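Oxalate biosynthetic component 1 (PDB 5IKY) is a bifunctional enzyme of quorum sensing-dependent oxalogenesis, in which a serine hydrolase that produces oxalate is combined with an additional lyase activity. Local coordinates at residues P1039-G1044 with I1049-T1054; D991-N996 with R1072-A1077; Q943-A948 with A964-A969; L928-A933 with R1088-P1093; G708-P713 with R999-T1004. One frame throughout, in Å; residues are numbered along the deposited sequence.

Contact 1 of 5, residues P1039-G1044 with I1049-T1054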
# COMPACT_ATOMS: atom_id res chain seq x y z
N PRO A 1039 -11.51 -16.75 8.19
CA PRO A 1039 -10.85 -17.60 9.19
C PRO A 1039 -10.01 -18.71 8.56
O PRO A 1039 -10.50 -19.46 7.72
CB PRO A 1039 -12.02 -18.19 9.98
CG PRO A 1039 -13.16 -18.17 9.03
CD PRO A 1039 -12.97 -16.95 8.17
N VAL A 1040 -8.74 -18.79 8.95
CA VAL A 1040 -7.87 -19.88 8.54
C VAL A 1040 -7.66 -20.83 9.72
O VAL A 1040 -7.43 -20.38 10.84
CB VAL A 1040 -6.51 -19.37 8.02
CG1 VAL A 1040 -5.63 -20.53 7.57
CG2 VAL A 1040 -6.72 -18.39 6.87
N TRP A 1041 -7.75 -22.13 9.47
CA TRP A 1041 -7.77 -23.10 10.55
C TRP A 1041 -6.54 -24.00 10.56
O TRP A 1041 -6.20 -24.64 9.56
CB TRP A 1041 -9.04 -23.94 10.45
CG TRP A 1041 -10.26 -23.11 10.63
CD1 TRP A 1041 -10.95 -22.43 9.67
CD2 TRP A 1041 -10.92 -22.82 11.87
NE1 TRP A 1041 -12.01 -21.76 10.23
CE2 TRP A 1041 -12.01 -21.98 11.58
CE3 TRP A 1041 -10.69 -23.20 13.20
CZ2 TRP A 1041 -12.87 -21.51 12.57
CZ3 TRP A 1041 -11.55 -22.74 14.17
CH2 TRP A 1041 -12.63 -21.91 13.86
N GLN A 1042 -5.88 -24.05 11.71
CA GLN A 1042 -4.61 -24.77 11.85
C GLN A 1042 -4.63 -25.75 13.02
O GLN A 1042 -5.17 -25.46 14.08
CB GLN A 1042 -3.46 -23.78 12.02
CG GLN A 1042 -3.62 -22.50 11.21
CD GLN A 1042 -2.36 -21.66 11.20
OE1 GLN A 1042 -2.41 -20.44 11.38
NE2 GLN A 1042 -1.22 -22.30 10.98
N ASP A 1043 -4.04 -26.93 12.80
CA ASP A 1043 -3.93 -27.94 13.85
C ASP A 1043 -2.46 -28.21 14.18
O ASP A 1043 -1.66 -28.52 13.29
CB ASP A 1043 -4.62 -29.24 13.42
CG ASP A 1043 -6.10 -29.05 13.16
OD1 ASP A 1043 -6.46 -28.67 12.03
OD2 ASP A 1043 -6.90 -29.28 14.09
N GLY A 1044 -2.12 -28.10 15.46
CA GLY A 1044 -0.75 -28.30 15.89
C GLY A 1044 -0.39 -29.76 16.09
O GLY A 1044 -1.25 -30.63 16.05
N ILE A 1049 -5.43 -25.96 18.52
CA ILE A 1049 -6.21 -25.44 17.40
C ILE A 1049 -6.17 -23.91 17.38
O ILE A 1049 -6.39 -23.26 18.40
CB ILE A 1049 -7.67 -25.91 17.47
CG1 ILE A 1049 -7.74 -27.44 17.51
CG2 ILE A 1049 -8.47 -25.37 16.29
CD1 ILE A 1049 -9.15 -27.98 17.61
N VAL A 1050 -5.89 -23.34 16.21
CA VAL A 1050 -5.83 -21.89 16.08
C VAL A 1050 -6.71 -21.38 14.93
O VAL A 1050 -6.52 -21.77 13.78
CB VAL A 1050 -4.39 -21.40 15.86
CG1 VAL A 1050 -4.37 -19.90 15.62
CG2 VAL A 1050 -3.51 -21.78 17.04
N ALA A 1051 -7.67 -20.52 15.27
CA ALA A 1051 -8.53 -19.89 14.27
C ALA A 1051 -7.98 -18.52 13.90
O ALA A 1051 -8.23 -17.54 14.59
CB ALA A 1051 -9.94 -19.77 14.80
N ARG A 1052 -7.24 -18.47 12.80
CA ARG A 1052 -6.61 -17.23 12.36
C ARG A 1052 -7.49 -16.45 11.38
O ARG A 1052 -7.76 -16.93 10.28
CB ARG A 1052 -5.25 -17.53 11.72
CG ARG A 1052 -4.33 -16.32 11.59
CD ARG A 1052 -3.32 -16.29 12.73
NE ARG A 1052 -2.48 -17.48 12.74
CZ ARG A 1052 -1.48 -17.68 13.60
NH1 ARG A 1052 -1.20 -16.77 14.52
NH2 ARG A 1052 -0.77 -18.80 13.53
N LEU A 1053 -7.93 -15.27 11.79
CA LEU A 1053 -8.70 -14.41 10.89
C LEU A 1053 -7.76 -13.60 10.01
O LEU A 1053 -6.81 -12.98 10.49
CB LEU A 1053 -9.62 -13.46 11.68
CG LEU A 1053 -10.68 -14.03 12.62
CD1 LEU A 1053 -11.82 -13.04 12.78
CD2 LEU A 1053 -11.20 -15.38 12.15
N THR A 1054 -8.04 -13.59 8.71
CA THR A 1054 -7.22 -12.84 7.76
C THR A 1054 -8.03 -11.73 7.10
O THR A 1054 -9.25 -11.84 6.95
CB THR A 1054 -6.63 -13.75 6.66
OG1 THR A 1054 -7.70 -14.33 5.89
CG2 THR A 1054 -5.80 -14.86 7.28
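Val-1040 and Gln-1042 pair with Arg-1052 and Val-1050 as hydrogen-bonded partners of two antiparallel strands, whose axes approach to 4.3 Å at 153°. In the second pair, Gln-1042 N lies 3.1 Å from Val-1050 O, and Val-1050 N is equally far from Gln-1042 O. In the first, Arg-1052 N gives a shorter bond of 2.7 Å to Val-1040 O. The side-chain hydrogen bonds across the strands lie on the face of Gln-1042 and Arg-1052. The arginine comes side-on and puts two nitrogens on one oxygen: NE is 3.3 Å and NH2 3.2 Å from Gln-1042 OE1. That oxygen lies in the guanidinium plane, whereas the amide is turned 52° against it, so NE meets the carbonyl almost head-on and NH2 stands above the amide plane. A chain bent at chi2 (98°) and chi3 brings one guanidinium face against Val-1050 CG1, and NH1 reaches Tyr-1009 OH. On the face of Trp-1041 the contacts described are mainly apolar. Ala-1051 CB sits over the six-membered ring of Trp-1041 in a CH-pi contact, 3.7 Å from the centroid, while Ile-1049 CG2 lies at the ring edge. Pro-1039 CB rests 3.6 Å from Leu-1053 CD2. Helices 1080-1090 and 1097-1103 cover this side. The two strands form a beta hairpin at the edge of the mixed central sheet of the alpha/beta-hydrolase domain: strand 1049-1054 runs parallel to 988-992, and 1038-1043 returns antiparallel as the outermost strand.

Contact 2 of 5, residues D991-N996 with R1072-A1077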
# COMPACT_ATOMS: atom_id res chain seq x y z
N ASP A 991 -7.93 -16.28 16.99
CA ASP A 991 -7.04 -15.14 16.86
C ASP A 991 -7.56 -14.08 15.89
O ASP A 991 -7.73 -14.34 14.70
CB ASP A 991 -5.65 -15.61 16.43
CG ASP A 991 -4.66 -14.47 16.29
OD1 ASP A 991 -4.83 -13.42 16.94
OD2 ASP A 991 -3.69 -14.63 15.52
N VAL A 992 -7.81 -12.88 16.42
CA VAL A 992 -8.28 -11.77 15.61
C VAL A 992 -7.27 -10.61 15.65
O VAL A 992 -7.26 -9.82 16.59
CB VAL A 992 -9.65 -11.26 16.09
CG1 VAL A 992 -10.18 -10.18 15.14
CG2 VAL A 992 -10.64 -12.41 16.21
N THR A 993 -6.43 -10.52 14.62
CA THR A 993 -5.43 -9.47 14.56
C THR A 993 -5.54 -8.68 13.26
O THR A 993 -5.68 -9.26 12.18
CB THR A 993 -4.00 -10.04 14.70
OG1 THR A 993 -3.90 -10.75 15.95
CG2 THR A 993 -2.97 -8.93 14.67
N ALA A 994 -5.47 -7.36 13.37
CA ALA A 994 -5.64 -6.47 12.22
C ALA A 994 -4.33 -6.17 11.51
O ALA A 994 -3.26 -6.14 12.13
CB ALA A 994 -6.31 -5.18 12.66
N PHE A 995 -4.41 -5.94 10.20
CA PHE A 995 -3.23 -5.65 9.39
C PHE A 995 -2.58 -4.33 9.77
O PHE A 995 -1.36 -4.20 9.75
CB PHE A 995 -3.60 -5.65 7.91
CG PHE A 995 -2.53 -5.09 7.02
CD1 PHE A 995 -1.37 -5.81 6.77
CD2 PHE A 995 -2.69 -3.85 6.41
CE1 PHE A 995 -0.38 -5.30 5.95
CE2 PHE A 995 -1.71 -3.34 5.59
CZ PHE A 995 -0.55 -4.06 5.35
N ASN A 996 -3.41 -3.34 10.11
CA ASN A 996 -2.89 -2.03 10.48
C ASN A 996 -2.53 -1.95 11.96
O ASN A 996 -2.15 -0.89 12.46
CB ASN A 996 -3.90 -0.94 10.14
CG ASN A 996 -5.28 -1.23 10.69
OD1 ASN A 996 -5.73 -2.38 10.68
ND2 ASN A 996 -5.95 -0.20 11.19
N ARG A 1072 -10.96 -1.29 21.87
CA ARG A 1072 -12.31 -0.79 21.59
C ARG A 1072 -12.69 -1.04 20.13
O ARG A 1072 -13.73 -1.64 19.86
CB ARG A 1072 -12.41 0.70 21.92
N ARG A 1073 -11.85 -0.58 19.20
CA ARG A 1073 -12.12 -0.76 17.78
C ARG A 1073 -12.16 -2.23 17.39
O ARG A 1073 -12.90 -2.62 16.48
CB ARG A 1073 -11.07 -0.04 16.93
CG ARG A 1073 -11.08 1.48 17.04
CD ARG A 1073 -10.14 2.10 16.03
NE ARG A 1073 -9.67 3.42 16.44
CZ ARG A 1073 -10.34 4.55 16.24
NH1 ARG A 1073 -11.52 4.52 15.63
NH2 ARG A 1073 -9.83 5.70 16.65
N TYR A 1074 -11.36 -3.04 18.07
CA TYR A 1074 -11.35 -4.48 17.82
C TYR A 1074 -12.72 -5.09 18.11
O TYR A 1074 -13.19 -5.96 17.38
CB TYR A 1074 -10.28 -5.17 18.66
CG TYR A 1074 -9.00 -5.45 17.92
CD1 TYR A 1074 -8.93 -6.45 16.96
CD2 TYR A 1074 -7.85 -4.72 18.19
CE1 TYR A 1074 -7.75 -6.71 16.28
CE2 TYR A 1074 -6.66 -4.97 17.51
CZ TYR A 1074 -6.62 -5.97 16.56
OH TYR A 1074 -5.45 -6.23 15.88
N LEU A 1075 -13.35 -4.61 19.18
CA LEU A 1075 -14.65 -5.11 19.58
C LEU A 1075 -15.78 -4.37 18.86
O LEU A 1075 -16.80 -4.96 18.52
CB LEU A 1075 -14.83 -4.98 21.09
CG LEU A 1075 -13.85 -5.80 21.94
CD1 LEU A 1075 -14.06 -5.51 23.42
CD2 LEU A 1075 -14.01 -7.28 21.66
N ALA A 1076 -15.59 -3.07 18.63
CA ALA A 1076 -16.60 -2.25 17.98
C ALA A 1076 -16.84 -2.68 16.54
O ALA A 1076 -17.98 -2.86 16.11
CB ALA A 1076 -16.22 -0.78 18.03
N ALA A 1077 -15.75 -2.86 15.79
CA ALA A 1077 -15.83 -3.22 14.38
C ALA A 1077 -16.04 -4.72 14.19
O ALA A 1077 -16.02 -5.22 13.07
CB ALA A 1077 -14.58 -2.76 13.65
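A chi1 of -98°, well off the staggered position near -60°, swings the ring of Tyr-1074 out from helix 1071-1076 toward Val-992 and Ala-994. The contact lies at the C-terminal end of strand 988-992 in the alpha/beta-hydrolase sheet, where the chain leaves the strand; in this fold the loops at this end of the sheet usually bear the catalytic residues. Tyr-1074 reaches across with its phenol alone. Ala-994 N donates to Tyr-1074 OH over 2.8 Å in a nearly straight bond, 165° at the hydrogen, and approaches the ring edge close to its plane. The same hydroxyl is hydrogen-bonded to Asp-997 OD2, so the tyrosine holds both a backbone amide and a side chain of the loop after the strand. Around this bond the packing is apolar: Ala-994 CB lies 4.0 Å from Tyr-1074 CZ, and Val-992 CG1 looks at Tyr-1074 CD1 from 4.3 Å. Phe-974 of strand 969-976 touches both Val-992 and the tyrosine. Thr-993 points away from the helix at its CB, but its methyl CG2 still passes 3.9 Å from Tyr-1074 OH. Its hydroxyl serves the strand instead, receiving the backbone N-H of Ser-976 and giving a 3.0 Å bond from Thr-993 OG1 to the syn side of Asp-991 OD1. Val-992 O comes obliquely to the ring, 3.2 Å from Tyr-1074 CE1.

Contact 3 of 5, residues Q943-A948 with A964-A969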
# COMPACT_ATOMS: atom_id res chain seq x y z
N GLN A 943 2.47 -18.64 28.48
CA GLN A 943 3.40 -18.83 29.58
C GLN A 943 2.73 -19.58 30.73
O GLN A 943 3.40 -20.22 31.54
CB GLN A 943 3.95 -17.49 30.06
CG GLN A 943 5.02 -16.91 29.14
CD GLN A 943 5.40 -15.48 29.50
OE1 GLN A 943 6.21 -15.25 30.39
NE2 GLN A 943 4.80 -14.52 28.80
N LEU A 944 1.41 -19.50 30.80
CA LEU A 944 0.65 -20.27 31.79
C LEU A 944 0.63 -21.74 31.39
O LEU A 944 0.70 -22.63 32.24
CB LEU A 944 -0.78 -19.75 31.94
CG LEU A 944 -1.01 -18.27 32.28
CD1 LEU A 944 -2.45 -18.04 32.70
CD2 LEU A 944 -0.04 -17.79 33.35
N ASP A 945 0.54 -21.98 30.09
CA ASP A 945 0.53 -23.34 29.55
C ASP A 945 1.87 -24.02 29.81
O ASP A 945 1.92 -25.21 30.14
CB ASP A 945 0.23 -23.31 28.05
CG ASP A 945 -1.09 -22.62 27.74
OD1 ASP A 945 -1.74 -22.12 28.68
OD2 ASP A 945 -1.46 -22.57 26.54
N VAL A 946 2.95 -23.26 29.64
CA VAL A 946 4.30 -23.77 29.86
C VAL A 946 4.49 -24.23 31.31
O VAL A 946 4.99 -25.32 31.56
CB VAL A 946 5.36 -22.69 29.53
CG1 VAL A 946 6.73 -23.10 30.06
CG2 VAL A 946 5.41 -22.45 28.03
N GLN A 947 4.07 -23.39 32.25
CA GLN A 947 4.19 -23.71 33.67
C GLN A 947 3.32 -24.90 34.05
O GLN A 947 3.68 -25.69 34.93
CB GLN A 947 3.81 -22.50 34.52
CG GLN A 947 4.68 -21.28 34.29
CD GLN A 947 4.30 -20.12 35.19
OE1 GLN A 947 4.50 -20.17 36.40
NE2 GLN A 947 3.74 -19.07 34.59
N ALA A 948 2.18 -25.03 33.38
CA ALA A 948 1.27 -26.15 33.62
C ALA A 948 1.92 -27.46 33.20
O ALA A 948 1.76 -28.48 33.88
CB ALA A 948 -0.04 -25.94 32.88
N ALA A 964 -6.12 -33.33 27.25
CA ALA A 964 -7.47 -33.29 27.79
C ALA A 964 -7.62 -32.14 28.77
O ALA A 964 -8.67 -31.50 28.85
CB ALA A 964 -7.81 -34.61 28.47
N PHE A 965 -6.55 -31.87 29.52
CA PHE A 965 -6.52 -30.77 30.47
C PHE A 965 -6.65 -29.42 29.75
O PHE A 965 -7.36 -28.53 30.22
CB PHE A 965 -5.22 -30.81 31.29
CG PHE A 965 -5.03 -29.61 32.17
CD1 PHE A 965 -4.17 -28.59 31.79
CD2 PHE A 965 -5.69 -29.51 33.38
CE1 PHE A 965 -3.99 -27.48 32.60
CE2 PHE A 965 -5.51 -28.41 34.19
CZ PHE A 965 -4.66 -27.39 33.81
N PHE A 966 -5.96 -29.29 28.63
CA PHE A 966 -5.97 -28.04 27.86
C PHE A 966 -7.25 -27.88 27.05
O PHE A 966 -7.57 -26.78 26.60
CB PHE A 966 -4.75 -27.98 26.93
CG PHE A 966 -3.47 -27.63 27.64
CD1 PHE A 966 -3.42 -26.57 28.53
CD2 PHE A 966 -2.32 -28.38 27.43
CE1 PHE A 966 -2.25 -26.25 29.19
CE2 PHE A 966 -1.15 -28.07 28.08
CZ PHE A 966 -1.11 -27.00 28.96
N ASP A 967 -7.99 -28.98 26.87
CA ASP A 967 -9.25 -28.93 26.14
C ASP A 967 -10.35 -28.37 27.04
O ASP A 967 -11.45 -28.06 26.57
CB ASP A 967 -9.63 -30.32 25.63
CG ASP A 967 -10.41 -30.26 24.33
OD1 ASP A 967 -11.03 -29.21 24.04
OD2 ASP A 967 -10.41 -31.27 23.59
N ARG A 968 -10.05 -28.24 28.33
CA ARG A 968 -10.99 -27.66 29.28
C ARG A 968 -10.75 -26.16 29.43
O ARG A 968 -11.17 -25.55 30.42
CB ARG A 968 -10.87 -28.35 30.64
CG ARG A 968 -11.21 -29.83 30.61
CD ARG A 968 -12.57 -30.08 29.98
NE ARG A 968 -13.63 -29.31 30.63
CZ ARG A 968 -14.90 -29.32 30.25
NH1 ARG A 968 -15.28 -30.06 29.22
NH2 ARG A 968 -15.80 -28.59 30.89
N ALA A 969 -10.09 -25.57 28.45
CA ALA A 969 -9.83 -24.13 28.44
C ALA A 969 -9.95 -23.57 27.02
O ALA A 969 -9.74 -24.29 26.04
CB ALA A 969 -8.45 -23.84 29.01
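This is a buried van der Waals contact between two helices on the connection between strands 929-935 and 969-976, without a hydrogen bond across it: Phe-965 and Phe-966, near the end of helix 959-966, meet Asp-945 and Ala-948 of helix 937-955. Phe-966 does most of the touching. With its CG beside the backbone N (chi1 -77°), the ring points at the neighbouring helix and leads with CE1 and CZ. Phe-966 CE1 lies 4.0 Å from Asp-945 CB, and Phe-966 CZ comes to 3.7 Å from Asp-945 O, which sits at the ring edge near its plane. Carboxylate and ring are inclined by 42°; the polar end of Asp-945 is used otherwise, OD2 accepting the backbone N-H of Thr-987. Ala-948 CB fits against both aromatic rings, 4.2 Å from Phe-965 CE1 and 4.2 Å from Phe-966 CZ. Phe-965 also packs on its neighbour, CD1 standing 3.9 Å above one face of the Phe-966 ring, toward its rim. Such a connection between neighbouring parallel strands is a beta-alpha-beta crossover of the alpha/beta-hydrolase fold, here containing two helices.

Contact 4 of 5, residues L928-A933 with R1088-P1093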
# COMPACT_ATOMS: atom_id res chain seq x y z
N LEU A 928 -15.06 -25.43 31.83
CA LEU A 928 -14.46 -24.77 30.68
C LEU A 928 -13.99 -23.36 31.03
O LEU A 928 -14.80 -22.50 31.39
CB LEU A 928 -15.44 -24.71 29.51
CG LEU A 928 -14.94 -23.97 28.27
CD1 LEU A 928 -13.84 -24.76 27.58
CD2 LEU A 928 -16.08 -23.66 27.32
N LEU A 929 -12.69 -23.13 30.94
CA LEU A 929 -12.11 -21.83 31.24
C LEU A 929 -12.05 -20.96 29.99
O LEU A 929 -11.23 -21.20 29.10
CB LEU A 929 -10.72 -21.99 31.85
CG LEU A 929 -10.03 -20.69 32.27
CD1 LEU A 929 -10.87 -19.94 33.29
CD2 LEU A 929 -8.64 -20.96 32.80
N LYS A 930 -12.91 -19.95 29.94
CA LYS A 930 -12.95 -19.04 28.79
C LYS A 930 -12.22 -17.74 29.10
O LYS A 930 -12.61 -17.00 30.00
CB LYS A 930 -14.40 -18.76 28.39
CG LYS A 930 -15.15 -19.99 27.90
CD LYS A 930 -16.65 -19.74 27.84
CE LYS A 930 -17.23 -19.51 29.23
NZ LYS A 930 -18.71 -19.36 29.20
N CYS A 931 -11.16 -17.48 28.34
CA CYS A 931 -10.31 -16.32 28.59
C CYS A 931 -10.29 -15.34 27.41
O CYS A 931 -10.27 -15.75 26.25
CB CYS A 931 -8.88 -16.75 28.91
SG CYS A 931 -8.74 -17.91 30.29
N PHE A 932 -10.29 -14.05 27.73
CA PHE A 932 -10.10 -13.01 26.74
C PHE A 932 -8.65 -12.53 26.78
O PHE A 932 -8.06 -12.41 27.85
CB PHE A 932 -11.05 -11.84 26.97
CG PHE A 932 -12.43 -12.06 26.42
CD1 PHE A 932 -12.60 -12.59 25.15
CD2 PHE A 932 -13.55 -11.75 27.17
CE1 PHE A 932 -13.87 -12.79 24.63
CE2 PHE A 932 -14.82 -11.95 26.66
CZ PHE A 932 -14.98 -12.47 25.39
N ALA A 933 -8.09 -12.26 25.61
CA ALA A 933 -6.71 -11.79 25.52
C ALA A 933 -6.59 -10.59 24.59
O ALA A 933 -7.27 -10.52 23.56
CB ALA A 933 -5.79 -12.91 25.05
N ARG A 1088 -21.86 -18.77 21.15
CA ARG A 1088 -21.84 -20.22 21.32
C ARG A 1088 -20.89 -20.62 22.44
O ARG A 1088 -21.17 -21.54 23.21
CB ARG A 1088 -21.45 -20.91 20.01
N PHE A 1089 -19.77 -19.91 22.53
CA PHE A 1089 -18.80 -20.12 23.60
C PHE A 1089 -19.42 -19.84 24.96
O PHE A 1089 -19.30 -20.64 25.89
CB PHE A 1089 -17.57 -19.22 23.40
CG PHE A 1089 -16.62 -19.72 22.35
CD1 PHE A 1089 -16.51 -21.07 22.08
CD2 PHE A 1089 -15.82 -18.83 21.64
CE1 PHE A 1089 -15.63 -21.53 21.12
CE2 PHE A 1089 -14.94 -19.28 20.68
CZ PHE A 1089 -14.84 -20.63 20.42
N HIS A 1090 -20.08 -18.69 25.07
CA HIS A 1090 -20.70 -18.26 26.31
C HIS A 1090 -21.83 -19.21 26.72
O HIS A 1090 -21.80 -19.80 27.80
CB HIS A 1090 -21.24 -16.83 26.17
CG HIS A 1090 -21.70 -16.23 27.46
ND1 HIS A 1090 -22.55 -15.15 27.51
CD2 HIS A 1090 -21.42 -16.55 28.75
CE1 HIS A 1090 -22.78 -14.83 28.77
NE2 HIS A 1090 -22.11 -15.67 29.54
N ASP A 1091 -22.82 -19.35 25.84
CA ASP A 1091 -23.95 -20.24 26.09
C ASP A 1091 -23.62 -21.68 25.72
O ASP A 1091 -24.14 -22.21 24.74
CB ASP A 1091 -25.18 -19.76 25.32
CG ASP A 1091 -25.63 -18.37 25.72
OD1 ASP A 1091 -24.80 -17.62 26.27
OD2 ASP A 1091 -26.80 -18.03 25.48
N ALA A 1092 -22.76 -22.31 26.51
CA ALA A 1092 -22.35 -23.68 26.25
C ALA A 1092 -22.35 -24.50 27.53
O ALA A 1092 -21.99 -24.00 28.60
CB ALA A 1092 -20.98 -23.71 25.60
N PRO A 1093 -22.76 -25.78 27.43
CA PRO A 1093 -22.71 -26.69 28.58
C PRO A 1093 -21.28 -27.12 28.89
O PRO A 1093 -20.35 -26.66 28.23
CB PRO A 1093 -23.55 -27.88 28.11
CG PRO A 1093 -23.41 -27.87 26.63
CD PRO A 1093 -23.34 -26.42 26.24
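Lys-930 NZ stands over two successive carbonyls at the C-terminal end of helix 1080-1090, 3.4 Å from His-1090 O and 3.6 Å from Phe-1089 O. The end of a helix, with its outward carbonyls, would be expected to favour a positive charge here. The methylenes lie against the same backbone: Lys-930 CD passes 3.4 Å from Phe-1089 O before the chain bends at chi3 (-65°) and carries the amino group on to the next residue. His-1090 points away from the strand at its CB, yet its ring presents an edge to the lysine, with NZ in the ring plane and 3.9 Å from His-1090 CD2. Lys-930 belongs to strand 929-935, an inner strand of the alpha/beta-hydrolase sheet between strands 780-782 and 969-976, and helix 1080-1090 packs over that face of the sheet. The backbone of Lys-930 is hydrogen-bonded to Val-781 on one side, while Leu-929 and Cys-931 bond to Leu-970 on the other. Trp-780 joins the two elements by touching Lys-930, Phe-1089 and His-1090, its ring meeting the imidazole at about 60°. The Phe-1089 side chain leads away from strand 929-935 and packs on Leu-970 as well. Just past the helix, Asp-1091 forms the centre of an inverse gamma turn, closed by a weak 3.0 Å bond from Ala-1092 N to His-1090 O.

Contact 5 of 5, residues G708-P713 with R999-T1004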
# COMPACT_ATOMS: atom_id res chain seq x y z
N GLY A 708 8.88 -6.95 5.86
CA GLY A 708 9.79 -8.04 5.57
C GLY A 708 10.70 -8.41 6.73
O GLY A 708 11.07 -9.57 6.89
N LEU A 709 11.05 -7.41 7.55
CA LEU A 709 11.96 -7.62 8.67
C LEU A 709 11.47 -8.70 9.64
O LEU A 709 12.29 -9.38 10.27
CB LEU A 709 12.16 -6.31 9.43
CG LEU A 709 12.78 -5.16 8.63
CD1 LEU A 709 12.87 -3.90 9.48
CD2 LEU A 709 14.16 -5.56 8.10
N ARG A 710 10.16 -8.88 9.74
CA ARG A 710 9.57 -9.85 10.65
C ARG A 710 9.98 -11.29 10.35
O ARG A 710 9.99 -12.14 11.24
CB ARG A 710 8.04 -9.77 10.62
CG ARG A 710 7.46 -8.37 10.69
CD ARG A 710 5.95 -8.41 10.89
NE ARG A 710 5.30 -9.35 9.99
CZ ARG A 710 4.37 -10.23 10.37
NH1 ARG A 710 3.97 -10.28 11.63
NH2 ARG A 710 3.84 -11.05 9.47
N GLN A 711 10.32 -11.56 9.09
CA GLN A 711 10.58 -12.93 8.65
C GLN A 711 12.03 -13.36 8.87
O GLN A 711 12.37 -14.53 8.66
CB GLN A 711 10.22 -13.07 7.17
CG GLN A 711 8.78 -12.69 6.87
CD GLN A 711 7.80 -13.41 7.77
OE1 GLN A 711 7.89 -14.62 7.96
NE2 GLN A 711 6.87 -12.66 8.34
N SER A 712 12.86 -12.42 9.29
CA SER A 712 14.25 -12.72 9.64
C SER A 712 14.34 -13.75 10.77
O SER A 712 13.55 -13.70 11.72
CB SER A 712 14.98 -11.45 10.04
OG SER A 712 16.22 -11.76 10.65
N PRO A 713 15.31 -14.67 10.68
CA PRO A 713 15.55 -15.68 11.71
C PRO A 713 15.86 -15.07 13.07
O PRO A 713 15.40 -15.59 14.09
CB PRO A 713 16.77 -16.45 11.18
CG PRO A 713 16.76 -16.21 9.71
CD PRO A 713 16.22 -14.82 9.53
N ARG A 999 1.66 -2.52 16.08
CA ARG A 999 2.30 -2.97 17.30
C ARG A 999 2.18 -4.49 17.44
O ARG A 999 3.11 -5.15 17.90
CB ARG A 999 1.73 -2.28 18.53
CG ARG A 999 2.67 -2.32 19.73
CD ARG A 999 2.03 -1.77 20.99
NE ARG A 999 2.95 -1.87 22.13
CZ ARG A 999 2.58 -1.92 23.40
NH1 ARG A 999 1.29 -1.86 23.72
NH2 ARG A 999 3.49 -2.01 24.36
N SER A 1000 1.03 -5.03 17.04
CA SER A 1000 0.84 -6.47 17.01
C SER A 1000 1.66 -7.10 15.88
O SER A 1000 2.21 -8.19 16.04
CB SER A 1000 -0.63 -6.83 16.84
OG SER A 1000 -1.38 -6.48 17.99
N LEU A 1001 1.74 -6.40 14.75
CA LEU A 1001 2.53 -6.87 13.62
C LEU A 1001 4.01 -6.96 13.98
O LEU A 1001 4.67 -7.96 13.72
CB LEU A 1001 2.34 -5.97 12.41
CG LEU A 1001 1.38 -6.48 11.33
CD1 LEU A 1001 1.44 -5.59 10.12
CD2 LEU A 1001 1.71 -7.91 10.96
N ALA A 1002 4.52 -5.89 14.60
CA ALA A 1002 5.93 -5.83 14.99
C ALA A 1002 6.27 -6.91 16.01
O ALA A 1002 7.43 -7.32 16.13
CB ALA A 1002 6.26 -4.46 15.55
N GLY A 1003 5.27 -7.38 16.74
CA GLY A 1003 5.48 -8.38 17.77
C GLY A 1003 5.26 -9.81 17.29
O GLY A 1003 5.44 -10.75 18.06
N THR A 1004 4.89 -9.96 16.02
CA THR A 1004 4.59 -11.28 15.48
C THR A 1004 5.40 -11.57 14.22
O THR A 1004 6.03 -10.68 13.66
CB THR A 1004 3.10 -11.44 15.16
OG1 THR A 1004 2.66 -10.32 14.36
CG2 THR A 1004 2.28 -11.49 16.44
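The guanidinium of Arg-710 carries Leu-1001 CD2 over one face, 3.3 Å above the plane and displaced toward the rim, while Leu-1001 O and Thr-1004 OG1 lie at its edge, in plane. Arg-710 NH1 donates to Leu-1001 O over 3.2 Å, 163° at the hydrogen, and uses a lone pair in the carbonyl plane. Two further oxygens crowd the same nitrogen: Thr-1004 O is 2.9 Å and Thr-1004 OG1 3.0 Å from Arg-710 NH1. A bend at chi3 (-47°) lays the arginine chain along the backbone, with Arg-710 CD 3.1 Å from Leu-1001 O. The contact joins the cap domain, through the 3-10 turn 709-711, to the end of helix 998-1002 in the alpha/beta-hydrolase domain. There the arginine bonds to the carbonyl of Leu-1001 in the last turn of the helix, and its other amino group, NH2, is hydrogen-bonded to Ser-1006 O. Leu-1001 O also accepts from Thr-1004 N. Thr-1004 OG1, placed between its own N and carbonyl carbon, donates to Ser-1000 O at 2.7 Å and so closes the last turn beside the guanidinium.

From the N terminus, the cap-domain turn 708-713 opens contact 5, and strand 929-935 opens contact 4. Contact 3 closes first, within the loops of both, and touches contact 4 where Arg-968 O meets Leu-929 N. Residues 991-996 open contact 2 just before 999-1004 closes contact 5, so contact 5 crosses both contact 2 and contact 4. Hairpin 1039-1054 (contact 1) forms inside contact 2, backbone bonds joining strands 988-992 and 1049-1054. Residues 1072-1077 close contact 2, and 1088-1093 contact 4, around contacts 1, 2 and 3. Contact 1 builds the sheet edge, contacts 2 and 4 set helices against the sheet, contact 3 packs two crossover helices, and contact 5 ties the cap to helix 998-1002.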